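Local coordinates for extracellular protein containing a SCP domain (Bacillus anthracis, PDB 4IFA) that is of unknown function but joins a CAP-associated N-terminal region to an extracellular SCP domain, and is a vaccine candidate possibly involved in virulence, at residues A[165-170]-A[179-184]; A[144-149]-A[187-192]; A[49-54]-A[64-69]. All blocks are in the same frame, centred on the assembly; numbering follows the deposited sequence. Where two conformers were deposited one is given.

Contact 1. Residues A[165-170]-A[179-184]; sequences WAQLYF and GVRYMD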
loop_
_atom_site.group_PDB
_atom_site.type_symbol
_atom_site.label_atom_id
_atom_site.label_comp_id
_atom_site.label_asym_id
_atom_site.label_seq_id
_atom_site.Cartn_x
_atom_site.Cartn_y
_atom_site.Cartn_z
ATOM N N TRP A 165 -0.541 -1.482 16.788
ATOM C CA TRP A 165 -1.470 -0.560 16.161
ATOM C C TRP A 165 -2.037 -1.118 14.882
ATOM O O TRP A 165 -1.425 -1.963 14.225
ATOM C CB TRP A 165 -0.704 0.713 15.791
ATOM C CG TRP A 165 0.058 1.263 16.949
ATOM C CD1 TRP A 165 1.348 1.001 17.285
ATOM C CD2 TRP A 165 -0.465 2.104 17.985
ATOM N NE1 TRP A 165 1.680 1.663 18.453
ATOM C CE2 TRP A 165 0.578 2.343 18.900
ATOM C CE3 TRP A 165 -1.711 2.694 18.214
ATOM C CZ2 TRP A 165 0.413 3.150 20.016
ATOM C CZ3 TRP A 165 -1.869 3.494 19.339
ATOM C CH2 TRP A 165 -0.821 3.715 20.210
ATOM N N ALA A 166 -3.199 -0.614 14.487
ATOM C CA ALA A 166 -3.814 -0.942 13.198
ATOM C C ALA A 166 -4.161 0.363 12.517
ATOM O O ALA A 166 -4.894 1.166 13.064
ATOM C CB ALA A 166 -5.086 -1.783 13.341
ATOM N N GLN A 167 -3.610 0.583 11.338
ATOM C CA GLN A 167 -3.951 1.732 10.498
ATOM C C GLN A 167 -5.042 1.227 9.554
ATOM O O GLN A 167 -4.837 0.273 8.799
ATOM C CB GLN A 167 -2.733 2.192 9.704
ATOM C CG GLN A 167 -2.863 3.459 8.861
ATOM C CD GLN A 167 -1.516 3.844 8.202
ATOM O OE1 GLN A 167 -0.629 3.007 8.006
ATOM N NE2 GLN A 167 -1.399 5.100 7.813
ATOM N N LEU A 168 -6.182 1.899 9.577
ATOM C CA LEU A 168 -7.385 1.450 8.858
ATOM C C LEU A 168 -7.559 2.306 7.622
ATOM O O LEU A 168 -7.980 3.453 7.713
ATOM C CB LEU A 168 -8.612 1.524 9.773
ATOM C CG LEU A 168 -8.500 0.818 11.135
ATOM C CD1 LEU A 168 -9.777 1.081 11.962
ATOM C CD2 LEU A 168 -8.274 -0.661 10.964
ATOM N N TYR A 169 -7.248 1.736 6.458
ATOM C CA TYR A 169 -7.310 2.486 5.216
ATOM C C TYR A 169 -8.715 2.424 4.626
ATOM O O TYR A 169 -9.249 1.345 4.347
ATOM C CB TYR A 169 -6.303 1.953 4.204
ATOM C CG TYR A 169 -4.857 2.356 4.412
ATOM C CD1 TYR A 169 -4.451 3.671 4.209
ATOM C CD2 TYR A 169 -3.867 1.418 4.720
ATOM C CE1 TYR A 169 -3.145 4.058 4.328
ATOM C CE2 TYR A 169 -2.541 1.803 4.818
ATOM C CZ TYR A 169 -2.193 3.109 4.629
ATOM O OH TYR A 169 -0.868 3.526 4.650
ATOM N N PHE A 170 -9.299 3.605 4.420
ATOM C CA PHE A 170 -10.632 3.744 3.822
ATOM C C PHE A 170 -10.566 4.373 2.427
ATOM O O PHE A 170 -9.674 5.162 2.131
ATOM C CB PHE A 170 -11.508 4.643 4.686
ATOM C CG PHE A 170 -11.985 3.996 5.929
ATOM C CD1 PHE A 170 -13.171 3.278 5.937
ATOM C CD2 PHE A 170 -11.230 4.038 7.088
ATOM C CE1 PHE A 170 -13.603 2.609 7.106
ATOM C CE2 PHE A 170 -11.651 3.390 8.229
ATOM C CZ PHE A 170 -12.821 2.672 8.234
ATOM N N GLY A 179 -8.232 -1.581 3.424
ATOM C CA GLY A 179 -6.970 -2.244 3.844
ATOM C C GLY A 179 -6.697 -2.020 5.297
ATOM O O GLY A 179 -7.266 -1.103 5.901
ATOM N N VAL A 180 -5.844 -2.886 5.881
ATOM C CA VAL A 180 -5.463 -2.729 7.286
ATOM C C VAL A 180 -3.946 -2.931 7.347
ATOM O O VAL A 180 -3.439 -3.959 6.899
ATOM C CB VAL A 180 -6.138 -3.765 8.203
ATOM C CG1 VAL A 180 -5.661 -3.618 9.637
ATOM C CG2 VAL A 180 -7.686 -3.611 8.141
ATOM N N ARG A 181 -3.246 -1.940 7.912
ATOM C CA ARG A 181 -1.808 -2.043 8.153
ATOM C C ARG A 181 -1.555 -2.176 9.636
ATOM O O ARG A 181 -1.677 -1.219 10.366
ATOM C CB ARG A 181 -1.031 -0.844 7.564
ATOM C CG ARG A 181 0.468 -1.023 7.630
ATOM C CD ARG A 181 1.187 0.307 7.547
ATOM N NE ARG A 181 1.007 1.069 6.308
ATOM C CZ ARG A 181 1.807 1.060 5.242
ATOM N NH1 ARG A 181 2.829 0.254 5.154
ATOM N NH2 ARG A 181 1.546 1.869 4.219
ATOM N N TYR A 182 -1.142 -3.368 10.085
ATOM C CA TYR A 182 -0.791 -3.593 11.457
ATOM C C TYR A 182 0.681 -3.226 11.632
ATOM O O TYR A 182 1.483 -3.525 10.750
ATOM C CB TYR A 182 -0.932 -5.063 11.821
ATOM C CG TYR A 182 -2.364 -5.569 11.716
ATOM C CD1 TYR A 182 -3.333 -5.120 12.586
ATOM C CD2 TYR A 182 -2.727 -6.536 10.782
ATOM C CE1 TYR A 182 -4.656 -5.583 12.507
ATOM C CE2 TYR A 182 -4.006 -7.020 10.715
ATOM C CZ TYR A 182 -4.972 -6.569 11.583
ATOM O OH TYR A 182 -6.260 -7.062 11.491
HETATM N N MSE A 183 0.988 -2.554 12.733
HETATM C CA MSE A 183 2.370 -2.163 13.033
HETATM C C MSE A 183 2.676 -2.239 14.494
HETATM O O MSE A 183 1.844 -1.860 15.306
HETATM C CB MSE A 183 2.576 -0.701 12.628
HETATM C CG MSE A 183 2.435 -0.407 11.152
HETATM SE SE MSE A 183 2.615 1.547 10.751
HETATM C CE MSE A 183 0.829 2.020 11.255
ATOM N N ASP A 184 3.866 -2.724 14.848
ATOM C CA ASP A 184 4.336 -2.632 16.229
ATOM C C ASP A 184 4.793 -1.163 16.465
ATOM O O ASP A 184 4.793 -0.333 15.536
ATOM C CB ASP A 184 5.419 -3.704 16.562
ATOM C CG ASP A 184 6.711 -3.555 15.768
ATOM O OD1 ASP A 184 6.891 -2.598 14.980
ATOM O OD2 ASP A 184 7.584 -4.438 15.946
#

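Contact 2. Residues A[144-149]-A[187-192]; sequences YQFELS and TLLRQR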
loop_
_atom_site.group_PDB
_atom_site.type_symbol
_atom_site.label_atom_id
_atom_site.label_comp_id
_atom_site.label_asym_id
_atom_site.label_seq_id
_atom_site.Cartn_x
_atom_site.Cartn_y
_atom_site.Cartn_z
ATOM N N TYR A 144 6.339 10.596 22.153
ATOM C CA TYR A 144 5.899 10.844 20.794
ATOM C C TYR A 144 4.397 11.100 20.768
ATOM O O TYR A 144 3.647 10.446 21.486
ATOM C CB TYR A 144 6.235 9.632 19.928
ATOM C CG TYR A 144 7.699 9.244 19.961
ATOM C CD1 TYR A 144 8.609 9.830 19.089
ATOM C CD2 TYR A 144 8.172 8.290 20.863
ATOM C CE1 TYR A 144 9.951 9.477 19.105
ATOM C CE2 TYR A 144 9.524 7.935 20.895
ATOM C CZ TYR A 144 10.404 8.530 20.012
ATOM O OH TYR A 144 11.732 8.183 20.027
ATOM N N GLN A 145 3.973 12.083 19.980
ATOM C CA GLN A 145 2.555 12.369 19.816
ATOM C C GLN A 145 2.239 12.619 18.343
ATOM O O GLN A 145 2.701 13.604 17.766
ATOM C CB GLN A 145 2.087 13.564 20.657
ATOM C CG GLN A 145 0.573 13.807 20.530
ATOM C CD GLN A 145 0.020 14.850 21.490
ATOM O OE1 GLN A 145 -1.128 14.750 21.938
ATOM N NE2 GLN A 145 0.830 15.847 21.817
ATOM N N PHE A 146 1.484 11.705 17.734
ATOM C CA PHE A 146 1.015 11.919 16.377
ATOM C C PHE A 146 -0.242 12.783 16.427
ATOM O O PHE A 146 -1.111 12.592 17.290
ATOM C CB PHE A 146 0.708 10.606 15.670
ATOM C CG PHE A 146 1.925 9.857 15.253
ATOM C CD1 PHE A 146 2.605 10.220 14.096
ATOM C CD2 PHE A 146 2.388 8.780 15.993
ATOM C CE1 PHE A 146 3.713 9.527 13.694
ATOM C CE2 PHE A 146 3.513 8.086 15.601
ATOM C CZ PHE A 146 4.180 8.456 14.447
ATOM N N GLU A 147 -0.326 13.738 15.511
ATOM C CA GLU A 147 -1.485 14.601 15.388
ATOM C C GLU A 147 -2.125 14.353 14.038
ATOM O O GLU A 147 -1.591 14.796 13.006
ATOM C CB GLU A 147 -1.057 16.067 15.525
ATOM C CG GLU A 147 -0.605 16.429 16.937
ATOM C CD GLU A 147 0.118 17.762 17.040
ATOM O OE1 GLU A 147 0.637 18.270 16.020
ATOM O OE2 GLU A 147 0.188 18.296 18.164
ATOM N N LEU A 148 -3.246 13.627 14.032
ATOM C CA LEU A 148 -3.934 13.335 12.776
ATOM C C LEU A 148 -4.807 14.497 12.340
ATOM O O LEU A 148 -5.515 15.081 13.157
ATOM C CB LEU A 148 -4.819 12.078 12.864
ATOM C CG LEU A 148 -4.145 10.708 12.985
ATOM C CD1 LEU A 148 -3.542 10.508 14.387
ATOM C CD2 LEU A 148 -5.163 9.614 12.649
ATOM N N SER A 149 -4.762 14.816 11.052
ATOM C CA SER A 149 -5.641 15.831 10.472
ATOM C C SER A 149 -7.053 15.260 10.331
ATOM O O SER A 149 -7.269 14.041 10.436
ATOM C CB SER A 149 -5.155 16.227 9.080
ATOM O OG SER A 149 -5.268 15.136 8.174
ATOM N N THR A 187 7.757 0.066 14.212
ATOM C CA THR A 187 7.379 0.302 12.840
ATOM C C THR A 187 6.576 1.596 12.665
ATOM O O THR A 187 6.757 2.309 11.686
ATOM C CB THR A 187 6.615 -0.906 12.263
ATOM O OG1 THR A 187 7.448 -2.075 12.386
ATOM C CG2 THR A 187 6.231 -0.673 10.809
ATOM N N LEU A 188 5.640 1.878 13.585
ATOM C CA LEU A 188 4.838 3.108 13.502
ATOM C C LEU A 188 5.724 4.375 13.517
ATOM O O LEU A 188 5.517 5.332 12.760
ATOM C CB LEU A 188 3.851 3.151 14.682
ATOM C CG LEU A 188 3.012 4.433 14.854
ATOM C CD1 LEU A 188 2.084 4.665 13.699
ATOM C CD2 LEU A 188 2.235 4.392 16.185
ATOM N N LEU A 189 6.715 4.367 14.374
ATOM C CA LEU A 189 7.623 5.515 14.491
ATOM C C LEU A 189 8.490 5.729 13.231
ATOM O O LEU A 189 8.780 6.857 12.876
ATOM C CB LEU A 189 8.458 5.386 15.760
ATOM C CG LEU A 189 7.602 5.454 17.038
ATOM C CD1 LEU A 189 8.398 5.093 18.259
ATOM C CD2 LEU A 189 6.961 6.833 17.207
ATOM N N ARG A 190 8.900 4.647 12.576
ATOM C CA ARG A 190 9.686 4.695 11.321
ATOM C C ARG A 190 8.868 5.205 10.113
ATOM O O ARG A 190 9.326 6.081 9.362
ATOM C CB ARG A 190 10.163 3.271 11.004
ATOM C CG ARG A 190 11.029 2.676 12.111
ATOM C CD ARG A 190 12.469 2.911 11.920
ATOM N NE ARG A 190 13.141 1.747 11.343
ATOM C CZ ARG A 190 13.708 0.769 12.062
ATOM N NH1 ARG A 190 14.321 -0.240 11.446
ATOM N NH2 ARG A 190 13.681 0.787 13.395
ATOM N N GLN A 191 7.674 4.624 9.948
ATOM C CA GLN A 191 6.705 4.967 8.875
ATOM C C GLN A 191 6.260 6.427 8.970
ATOM O O GLN A 191 6.142 7.117 7.957
ATOM C CB GLN A 191 5.433 4.080 8.955
ATOM C CG GLN A 191 5.449 2.649 8.296
ATOM C CD GLN A 191 5.030 2.613 6.812
ATOM O OE1 GLN A 191 4.101 3.313 6.380
ATOM N NE2 GLN A 191 5.696 1.760 6.038
ATOM N N ARG A 192 5.992 6.884 10.194
ATOM C CA ARG A 192 5.476 8.260 10.448
ATOM C C ARG A 192 4.325 8.653 9.522
ATOM O O ARG A 192 4.445 9.550 8.707
ATOM C CB ARG A 192 6.596 9.303 10.336
ATOM C CG ARG A 192 7.728 9.053 11.290
ATOM C CD ARG A 192 8.648 10.264 11.425
ATOM N NE ARG A 192 9.778 10.004 12.325
ATOM C CZ ARG A 192 10.610 10.938 12.792
ATOM N NH1 ARG A 192 10.454 12.221 12.468
ATOM N NH2 ARG A 192 11.610 10.593 13.601
#

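Contact 3. Residues A[49-54]-A[64-69]; sequences DTVLNM and AKWGEP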
loop_
_atom_site.group_PDB
_atom_site.type_symbol
_atom_site.label_atom_id
_atom_site.label_comp_id
_atom_site.label_asym_id
_atom_site.label_seq_id
_atom_site.Cartn_x
_atom_site.Cartn_y
_atom_site.Cartn_z
ATOM N N ASP A 49 -5.084 -19.141 12.763
ATOM C CA ASP A 49 -4.604 -17.860 13.267
ATOM C C ASP A 49 -4.904 -16.783 12.232
ATOM O O ASP A 49 -4.945 -17.044 11.022
ATOM C CB ASP A 49 -3.087 -17.884 13.503
ATOM C CG ASP A 49 -2.688 -18.643 14.743
ATOM O OD1 ASP A 49 -3.551 -19.237 15.427
ATOM O OD2 ASP A 49 -1.478 -18.645 15.027
ATOM N N THR A 50 -5.126 -15.584 12.737
ATOM C CA THR A 50 -5.360 -14.425 11.898
ATOM C C THR A 50 -4.025 -13.748 11.600
ATOM O O THR A 50 -3.004 -14.040 12.235
ATOM C CB THR A 50 -6.206 -13.391 12.624
ATOM O OG1 THR A 50 -5.515 -13.034 13.819
ATOM C CG2 THR A 50 -7.613 -13.957 12.995
ATOM N N VAL A 51 -4.032 -12.846 10.636
ATOM C CA VAL A 51 -2.855 -12.020 10.320
ATOM C C VAL A 51 -2.394 -11.304 11.595
ATOM O O VAL A 51 -1.205 -11.324 11.921
ATOM C CB VAL A 51 -3.188 -10.987 9.236
ATOM C CG1 VAL A 51 -2.094 -9.948 9.128
ATOM C CG2 VAL A 51 -3.454 -11.682 7.934
ATOM N N LEU A 52 -3.301 -10.678 12.332
ATOM C CA LEU A 52 -2.914 -9.978 13.577
ATOM C C LEU A 52 -2.229 -10.909 14.574
ATOM O O LEU A 52 -1.247 -10.499 15.241
ATOM C CB LEU A 52 -4.099 -9.264 14.225
ATOM C CG LEU A 52 -3.802 -8.570 15.544
ATOM C CD1 LEU A 52 -2.668 -7.548 15.420
ATOM C CD2 LEU A 52 -5.108 -7.887 15.993
ATOM N N ASN A 53 -2.724 -12.149 14.696
ATOM C CA ASN A 53 -2.122 -13.159 15.595
ATOM C C ASN A 53 -0.654 -13.419 15.270
ATOM O O ASN A 53 0.100 -13.864 16.140
ATOM C CB ASN A 53 -2.831 -14.544 15.507
ATOM C CG ASN A 53 -4.249 -14.599 16.085
ATOM O OD1 ASN A 53 -5.024 -15.506 15.694
ATOM N ND2 ASN A 53 -4.593 -13.710 17.026
HETATM N N MSE A 54 -0.248 -13.183 14.019
HETATM C CA MSE A 54 1.146 -13.416 13.624
HETATM C C MSE A 54 2.099 -12.302 14.095
HETATM O O MSE A 54 3.322 -12.523 14.234
HETATM C CB MSE A 54 1.251 -13.572 12.112
HETATM C CG MSE A 54 0.217 -14.520 11.507
HETATM SE SE MSE A 54 0.354 -16.316 12.225
HETATM C CE MSE A 54 1.901 -16.456 11.506
ATOM N N ALA A 64 5.192 -21.725 8.888
ATOM C CA ALA A 64 4.336 -22.873 9.203
ATOM C C ALA A 64 2.855 -22.679 8.930
ATOM O O ALA A 64 2.191 -23.596 8.441
ATOM C CB ALA A 64 4.504 -23.247 10.688
ATOM N N LYS A 65 2.348 -21.492 9.270
ATOM C CA LYS A 65 0.922 -21.172 9.196
ATOM C C LYS A 65 0.494 -20.665 7.813
ATOM O O LYS A 65 -0.614 -20.975 7.362
ATOM C CB LYS A 65 0.573 -20.120 10.267
ATOM C CG LYS A 65 0.856 -20.468 11.744
ATOM C CD LYS A 65 -0.147 -21.373 12.335
ATOM C CE LYS A 65 0.260 -21.878 13.740
ATOM N NZ LYS A 65 0.374 -20.834 14.803
ATOM N N TRP A 66 1.347 -19.863 7.165
ATOM C CA TRP A 66 1.054 -19.265 5.837
ATOM C C TRP A 66 1.729 -19.891 4.619
ATOM O O TRP A 66 1.345 -19.604 3.477
ATOM C CB TRP A 66 1.352 -17.738 5.854
ATOM C CG TRP A 66 0.129 -16.880 5.764
ATOM C CD1 TRP A 66 -0.386 -16.325 4.633
ATOM C CD2 TRP A 66 -0.753 -16.511 6.839
ATOM N NE1 TRP A 66 -1.513 -15.655 4.927
ATOM C CE2 TRP A 66 -1.772 -15.723 6.270
ATOM C CE3 TRP A 66 -0.769 -16.738 8.219
ATOM C CZ2 TRP A 66 -2.829 -15.195 7.021
ATOM C CZ3 TRP A 66 -1.811 -16.196 8.967
ATOM C CH2 TRP A 66 -2.806 -15.426 8.370
ATOM N N GLY A 67 2.741 -20.732 4.827
ATOM C CA GLY A 67 3.525 -21.315 3.732
ATOM C C GLY A 67 4.584 -20.338 3.218
ATOM O O GLY A 67 4.765 -19.252 3.779
ATOM N N GLU A 68 5.283 -20.708 2.155
ATOM C CA GLU A 68 6.310 -19.860 1.583
ATOM C C GLU A 68 5.635 -18.693 0.871
ATOM O O GLU A 68 4.629 -18.888 0.175
ATOM C CB GLU A 68 7.199 -20.619 0.581
ATOM C CG GLU A 68 8.207 -21.612 1.174
ATOM C CD GLU A 68 9.429 -20.963 1.853
ATOM O OE1 GLU A 68 9.643 -19.731 1.747
ATOM O OE2 GLU A 68 10.210 -21.719 2.498
ATOM N N PRO A 69 6.152 -17.464 1.080
ATOM C CA PRO A 69 5.614 -16.342 0.348
ATOM C C PRO A 69 5.958 -16.438 -1.144
ATOM O O PRO A 69 6.876 -17.172 -1.535
ATOM C CB PRO A 69 6.347 -15.149 0.963
ATOM C CG PRO A 69 7.625 -15.677 1.439
ATOM C CD PRO A 69 7.380 -17.107 1.820
#

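Contact 1. Residues A[165-170]-A[179-184]
Arg181 O is approached by two donors of the facing strand: Gln167 N gives it a nearly straight hydrogen bond of 2.8 Å (179° at the hydrogen), and the CA-H of Ala166 adds a longer contact. This is the middle of an antiparallel beta hairpin, strands 164-171 and 176-183 of the seven-stranded sheet. Trp165-Met183, Gln167-Arg181 and Tyr169-Gly179 are its hydrogen-bonded pairs; Ala166-Tyr182 and Leu168-Val180 are non-hydrogen-bonded.

On the face carrying Gln167, Tyr169 and Arg181, the side chains of Gln167 and Arg181 run side by side, each with CG anti to its own N (chi1 -175° and -172°). Arg181 then bends at chi3, which brings NE to Gln167 OE1 in a weak bond of 3.1 Å. Farther out NH2 donates a straighter bond of 3.0 Å to Tyr169 OH, which lies in the guanidinium plane, while NH1 forms a salt bridge with Asp297. With the weak bond at NE, the hydroxyl at NH2 and the carboxylate at NH1, the guanidinium is probably restricted in rotation. Tyr169 also packs on helix 298-306, tying the hairpin to the region of the SCP family.

On the other face the contacts are apolar: Leu168 CD2 meets Val180 CG2 at 4.1 Å. Alongside, Val180 CG1 lies over one face of the Tyr182 ring, near its rim, and Ala166 CB approaches Tyr182 CD1 to 3.8 Å.

Contact 2. Residues A[144-149]-A[187-192]
Tyr144 lays one face of its ring against Leu189, whose CD2 sits 4.0 Å from the centroid of that ring in a CH-pi contact, displaced toward the CG rim. The closest pair is Tyr144 CG to Leu189 CD2 at 3.7 Å, and Leu189 CD1 touches the same ring farther out, at Tyr144 CE2. The two side chains cross at about a right angle, and both methyls of the leucine fork touch the ring.

Two residues on, Phe146 points the same way from strand 142-147. Its CE2 comes within 3.8 Å of Leu188 CG, the two side chains sliding past each other in opposite directions, and Leu189 CD2 touches the same corner at 4.0 Å. Leu188 is sent toward this ring by a CG anti to its N (chi1 174°).

Here a face of the small antiparallel sheet 134-139, 142-147 and 195-198 packs on helix 185-191. Leu188 also touches Met183 of the larger sheet, which places the helix between the two sheets.

At the helix end Arg192 N still bonds to Leu188 O, and Arg192 has positive phi; its CA lies 3.9 Å from Phe146 CE1. The Arg192 side chain is extended beyond CG, and its NE reaches Leu189 O weakly at 3.3 Å, the acceptor lying in the guanidinium plane.

Contact 3. Residues A[49-54]-A[64-69]
The indole of Trp66 turns the far rim of its six-membered ring to segment 49-54. Thr50 C lies at the edge, near the ring plane, while Val51 N, Asp49 O and Met54 CG approach obliquely around CH2 and CZ3. The shortest of these approaches is Trp66 CH2 to Val51 N, 3.6 Å. Val51 CG2 meets Trp66 CZ2 at 3.7 Å, the two side chains crossing at about a right angle. At the other corner Met54 CG rests 3.7 Å from Trp66 CZ3, and Met54 SE, the selenium of this selenomethionine, makes an oblique Met-aromatic contact, 5.1 Å from the centroid of the six-membered ring of Trp66. Trp66 reaches this site through a chi1 of -111°, away from the staggered values.

The bend of Met54 carries its CE to the aliphatic base of Lys65, at CB. Lys65 itself curls at chi2 and chi4 to put NZ 2.9 Å from Asp49 OD2, a salt bridge in which NZ meets OD2 from above the carboxylate plane. Asn61 OD1 is a second partner of the same NZ.

Segment 49-54 is held in shape by a capping box: Thr50 N bonds to Asn53 OD1 at 3.0 Å, and Asn53 N to Thr50 OG1 at 3.1 Å. The box starts the short, weakly bonded helix 51-54.

Helix 59-66 ends at Trp66, and Gly67 leaves it with positive phi. Together the two helices lie on the large antiparallel sheet: Val51 reaches strands 92-97 and 100-106, and Trp66 makes edge-to-face contacts with Tyr84 and Phe94.

In the fold
From the N terminus, contact 3 comes first, closing a short loop that takes in most of helix 59-66, before the large sheet begins. Contact 2 then opens on strand 142-147 and does not close until helix 185-191; the hairpin of contact 1 is nested wholly within that loop. Contacts 1 and 2 are neighbours, since strand 176-183 runs directly into helix 185-191, and Met183 and Trp165 both touch Leu188. On the other face of the sheet Tyr182 meets Val51 and Leu52, joining contact 1 to contact 3. Contacts 2 and 3, about 11 Å apart at their nearest atoms, lie against opposite faces of the seven-stranded sheet.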